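Side-chain contacts in zinc peptidase (Vibrio cholerae, PDB 2GU1), which cleaves the peptide cross-links between neighbouring peptidoglycan strands as a zinc-dependent DD-endopeptidase, probably so that new glycans can be inserted and the cell wall can expand: residues E55-D60 and L64-Y69; A301-T304 and G309-L312. One frame throughout, in Å; residues are numbered along the deposited sequence.

Overall arrangement
The two contacts belong to separate parts of a monomeric chain. Contact 1 pairs strands 53-58 and 64-70 within the LysM-like region near the N-terminus. Contact 2 draws together the two ends of the loop between strands 297-300 and 312-318 in the M23 peptidase region. Their centres lie 33 Å apart and their nearest atoms about 21 Å, with no touch, and contact 1 closes in sequence before contact 2 begins. Only contact 2 borders the catalytic zinc, which is bound by His232, Asp236 and His313: the His311 side chain comes within about 4 Å of the metal. Contact 1 is hairpin packing away from that site.

Contact 1: E55-D60 and L64-Y69; sequences ELMMDD and LSRLIY
Met57 O is gripped from the opposite strand by two donors of Ser65. The backbone N of Ser65 reaches Met57 O at 2.7 Å along an almost straight N-H path (171°). Ser65 OG, set between its own backbone N and carbonyl carbon (chi1 66°), donates to Met57 O at 2.9 Å from well above the carbonyl plane; Arg66 N adds a weak third bond. From the same residue, Met57 N gives its hydrogen to Arg66 O at 2.7 Å, and Glu55 and Ile68 exchange a reciprocal pair of backbone bonds.

Apolar side chains pack on both faces of this ladder. On one, Leu56 and Leu67 run side by side, and Leu56 CD2 is pressed unusually close, 3.3 Å, to Leu67 CD1. Leu64 CD1 touches both Leu56 CB, at 3.7 Å, and the sulfur of Met58. The Met58 chain folds back at chi2 and chi3, which brings CE over the backbone at Leu64 N. On the other face Met57 CG lies 3.8 Å from Ile68 CD1, and the same Met57 CG also rests against Arg66 CB. Glu55 lies alongside Ile68, its CG anti to the backbone N (chi1 -175°) and its chain extended, carrying OE1 to a hydrogen bond with His70.

Further out, Arg66 NE bonds Thr80 OG1, and Asp59 forms a salt bridge with Arg81, whose NE also bonds Leu64 O; both ties run to strand 75-81. Ser65 and Arg66 together facing Met57 make a classic beta bulge, which shifts the register by one residue near the turn of an antiparallel hairpin within the five-stranded sheet of the LysM-like region.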
loop_
_atom_site.group_PDB
_atom_site.type_symbol
_atom_site.label_atom_id
_atom_site.label_comp_id
_atom_site.label_asym_id
_atom_site.label_seq_id
_atom_site.Cartn_x
_atom_site.Cartn_y
_atom_site.Cartn_z
ATOM N N GLU A 55 -5.960 -2.316 -20.019
ATOM C CA GLU A 55 -5.864 -2.285 -21.469
ATOM C C GLU A 55 -5.339 -3.655 -21.884
ATOM O O GLU A 55 -4.256 -4.048 -21.460
ATOM C CB GLU A 55 -4.902 -1.168 -21.879
ATOM C CG GLU A 55 -4.774 -0.911 -23.365
ATOM C CD GLU A 55 -4.087 0.419 -23.652
ATOM O OE1 GLU A 55 -3.227 0.837 -22.846
ATOM O OE2 GLU A 55 -4.396 1.047 -24.686
ATOM N N LEU A 56 -6.125 -4.395 -22.665
ATOM C CA LEU A 56 -5.707 -5.722 -23.118
ATOM C C LEU A 56 -5.307 -5.662 -24.590
ATOM O O LEU A 56 -6.062 -5.159 -25.424
ATOM C CB LEU A 56 -6.835 -6.758 -22.962
ATOM C CG LEU A 56 -7.713 -6.908 -21.712
ATOM C CD1 LEU A 56 -7.992 -8.402 -21.490
ATOM C CD2 LEU A 56 -7.057 -6.305 -20.500
ATOM N N MET A 57 -4.122 -6.172 -24.907
ATOM C CA MET A 57 -3.638 -6.193 -26.281
ATOM C C MET A 57 -3.698 -7.640 -26.768
ATOM O O MET A 57 -3.002 -8.509 -26.231
ATOM C CB MET A 57 -2.192 -5.698 -26.343
ATOM C CG MET A 57 -1.929 -4.464 -25.509
ATOM S SD MET A 57 -2.745 -2.992 -26.130
ATOM C CE MET A 57 -1.395 -1.786 -25.976
ATOM N N MET A 58 -4.530 -7.897 -27.775
ATOM C CA MET A 58 -4.685 -9.244 -28.329
ATOM C C MET A 58 -3.927 -9.380 -29.648
ATOM O O MET A 58 -3.854 -8.428 -30.424
ATOM C CB MET A 58 -6.164 -9.553 -28.581
ATOM C CG MET A 58 -7.115 -9.057 -27.508
ATOM S SD MET A 58 -6.693 -9.665 -25.882
ATOM C CE MET A 58 -7.374 -11.318 -25.948
ATOM N N ASP A 59 -3.380 -10.566 -29.906
ATOM C CA ASP A 59 -2.633 -10.808 -31.141
ATOM C C ASP A 59 -3.538 -11.287 -32.278
ATOM O O ASP A 59 -4.767 -11.254 -32.160
ATOM C CB ASP A 59 -1.522 -11.838 -30.907
ATOM C CG ASP A 59 -2.044 -13.148 -30.341
ATOM O OD1 ASP A 59 -3.149 -13.577 -30.727
ATOM O OD2 ASP A 59 -1.336 -13.762 -29.516
ATOM N N ASP A 60 -2.920 -11.727 -33.375
ATOM C CA ASP A 60 -3.654 -12.214 -34.544
ATOM C C ASP A 60 -4.519 -13.419 -34.199
ATOM O O ASP A 60 -5.533 -13.672 -34.849
ATOM C CB ASP A 60 -2.688 -12.612 -35.664
ATOM C CG ASP A 60 -1.787 -11.472 -36.094
ATOM O OD1 ASP A 60 -0.932 -11.050 -35.287
ATOM O OD2 ASP A 60 -1.935 -10.999 -37.241
ATOM N N LEU A 64 -4.328 -12.906 -25.555
ATOM C CA LEU A 64 -3.681 -11.827 -24.810
ATOM C C LEU A 64 -2.167 -11.833 -24.983
ATOM O O LEU A 64 -1.509 -12.827 -24.691
ATOM C CB LEU A 64 -4.014 -11.950 -23.318
ATOM C CG LEU A 64 -3.567 -10.799 -22.415
ATOM C CD1 LEU A 64 -4.419 -9.572 -22.706
ATOM C CD2 LEU A 64 -3.707 -11.203 -20.957
ATOM N N SER A 65 -1.618 -10.719 -25.452
ATOM C CA SER A 65 -0.177 -10.606 -25.641
ATOM C C SER A 65 0.407 -9.612 -24.635
ATOM O O SER A 65 1.591 -9.667 -24.306
ATOM C CB SER A 65 0.144 -10.147 -27.063
ATOM O OG SER A 65 -0.321 -8.831 -27.287
ATOM N N ARG A 66 -0.431 -8.696 -24.160
ATOM C CA ARG A 66 -0.003 -7.708 -23.184
ATOM C C ARG A 66 -1.165 -7.054 -22.451
ATOM O O ARG A 66 -2.182 -6.707 -23.058
ATOM C CB ARG A 66 0.828 -6.618 -23.852
ATOM C CG ARG A 66 0.978 -5.390 -22.979
ATOM C CD ARG A 66 1.825 -4.328 -23.640
ATOM N NE ARG A 66 3.232 -4.706 -23.650
ATOM C CZ ARG A 66 4.198 -3.958 -24.169
ATOM N NH1 ARG A 66 3.905 -2.791 -24.726
ATOM N NH2 ARG A 66 5.458 -4.374 -24.120
ATOM N N LEU A 67 -0.988 -6.884 -21.143
ATOM C CA LEU A 67 -1.978 -6.248 -20.276
ATOM C C LEU A 67 -1.344 -5.016 -19.641
ATOM O O LEU A 67 -0.233 -5.094 -19.106
ATOM C CB LEU A 67 -2.412 -7.206 -19.157
ATOM C CG LEU A 67 -3.134 -6.569 -17.962
ATOM C CD1 LEU A 67 -4.533 -6.159 -18.378
ATOM C CD2 LEU A 67 -3.194 -7.553 -16.793
ATOM N N ILE A 68 -2.040 -3.883 -19.703
ATOM C CA ILE A 68 -1.542 -2.658 -19.090
ATOM C C ILE A 68 -2.562 -2.240 -18.032
ATOM O O ILE A 68 -3.745 -2.023 -18.337
ATOM C CB ILE A 68 -1.379 -1.497 -20.108
ATOM C CG1 ILE A 68 -0.418 -1.895 -21.235
ATOM C CG2 ILE A 68 -0.800 -0.269 -19.413
ATOM C CD1 ILE A 68 -1.034 -2.837 -22.242
ATOM N N TYR A 69 -2.105 -2.161 -16.786
ATOM C CA TYR A 69 -2.960 -1.758 -15.681
ATOM C C TYR A 69 -2.647 -0.297 -15.373
ATOM O O TYR A 69 -1.610 0.028 -14.788
ATOM C CB TYR A 69 -2.709 -2.669 -14.459
ATOM C CG TYR A 69 -3.305 -2.207 -13.137
ATOM C CD1 TYR A 69 -4.463 -1.419 -13.090
ATOM C CD2 TYR A 69 -2.715 -2.583 -11.926
ATOM C CE1 TYR A 69 -5.017 -1.013 -11.860
ATOM C CE2 TYR A 69 -3.255 -2.193 -10.703
ATOM C CZ TYR A 69 -4.404 -1.408 -10.675
ATOM O OH TYR A 69 -4.917 -1.021 -9.462
#

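Contact 2: A301-T304 and G309-L312; sequences AGAT and GPHL
Ala303 CB meets the Pro310 ring at its CG, 3.6 Å away, with Pro310 CB slightly farther off; this small patch is the apolar part of the contact. The polar part is carried by the backbone. His311 N donates a weak hydrogen bond to Gly302 O, 3.3 Å long and bent to 147°. A water completes the link: it accepts from Gly302 N at 2.9 Å and donates to His311 O at 3.1 Å, so both peptide groups of Gly302 are tied to His311.

Within its own segment, the His311 imidazole curls back so that its ND1 donates to Gly309 O at 2.7 Å. The acceptor lies close to the ring plane, and chi1 of 69° places the ring between backbone N and carbonyl carbon. This bond restrains the ring's rotation beside the zinc ligands Asp236 and His313, where it also meets the ring of His280 with planes at about 45°. His311 and His313 form the His-x-His motif of M23 peptidases.

Backbone bonds join Ala301 to Gly242 and Ala243, and Leu312 to Phe237, while both side chains touch Val245 of strand 244-246; the Gly302-Ala303 contacts with Pro310-His311 close the loop between strands 297-300 and 312-318.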
loop_
_atom_site.group_PDB
_atom_site.type_symbol
_atom_site.label_atom_id
_atom_site.label_comp_id
_atom_site.label_asym_id
_atom_site.label_seq_id
_atom_site.Cartn_x
_atom_site.Cartn_y
_atom_site.Cartn_z
ATOM N N ALA A 301 2.467 -18.048 10.544
ATOM C CA ALA A 301 3.222 -18.298 9.320
ATOM C C ALA A 301 2.793 -19.606 8.686
ATOM O O ALA A 301 2.278 -20.503 9.362
ATOM C CB ALA A 301 4.722 -18.308 9.620
ATOM N N GLY A 302 2.999 -19.731 7.381
ATOM C CA GLY A 302 2.582 -20.946 6.720
ATOM C C GLY A 302 3.394 -21.258 5.487
ATOM O O GLY A 302 4.547 -20.850 5.370
ATOM N N ALA A 303 2.766 -21.985 4.574
ATOM C CA ALA A 303 3.375 -22.380 3.319
ATOM C C ALA A 303 2.292 -22.381 2.246
ATOM O O ALA A 303 2.312 -23.225 1.357
ATOM C CB ALA A 303 3.967 -23.763 3.454
ATOM N N THR A 304 1.333 -21.461 2.347
ATOM C CA THR A 304 0.263 -21.387 1.348
ATOM C C THR A 304 0.754 -20.631 0.117
ATOM O O THR A 304 1.719 -19.859 0.183
ATOM C CB THR A 304 -1.025 -20.700 1.891
ATOM O OG1 THR A 304 -0.714 -19.403 2.416
ATOM C CG2 THR A 304 -1.678 -21.557 2.984
ATOM N N GLY A 309 9.354 -23.898 -0.122
ATOM C CA GLY A 309 9.410 -24.304 1.268
ATOM C C GLY A 309 8.701 -23.306 2.165
ATOM O O GLY A 309 8.577 -22.133 1.802
ATOM N N PRO A 310 8.222 -23.734 3.346
ATOM C CA PRO A 310 7.527 -22.836 4.267
ATOM C C PRO A 310 8.418 -21.679 4.707
ATOM O O PRO A 310 9.617 -21.853 4.917
ATOM C CB PRO A 310 7.166 -23.750 5.434
ATOM C CG PRO A 310 7.015 -25.085 4.785
ATOM C CD PRO A 310 8.203 -25.114 3.864
ATOM N N HIS A 311 7.819 -20.499 4.836
ATOM C CA HIS A 311 8.540 -19.314 5.265
ATOM C C HIS A 311 7.605 -18.118 5.221
ATOM O O HIS A 311 6.571 -18.145 4.554
ATOM C CB HIS A 311 9.728 -19.020 4.338
ATOM C CG HIS A 311 9.326 -18.577 2.962
ATOM N ND1 HIS A 311 8.802 -19.442 2.024
ATOM C CD2 HIS A 311 9.380 -17.361 2.366
ATOM C CE1 HIS A 311 8.557 -18.778 0.906
ATOM N NE2 HIS A 311 8.900 -17.515 1.086
ATOM N N LEU A 312 7.975 -17.073 5.939
ATOM C CA LEU A 312 7.198 -15.855 5.930
ATOM C C LEU A 312 7.906 -14.909 4.968
ATOM O O LEU A 312 9.130 -14.741 5.025
ATOM C CB LEU A 312 7.153 -15.212 7.316
ATOM C CG LEU A 312 6.499 -13.828 7.368
ATOM C CD1 LEU A 312 4.985 -13.963 7.241
ATOM C CD2 LEU A 312 6.852 -13.143 8.680
HETATM O O HOH W 1 4.026 -17.303 6.079
#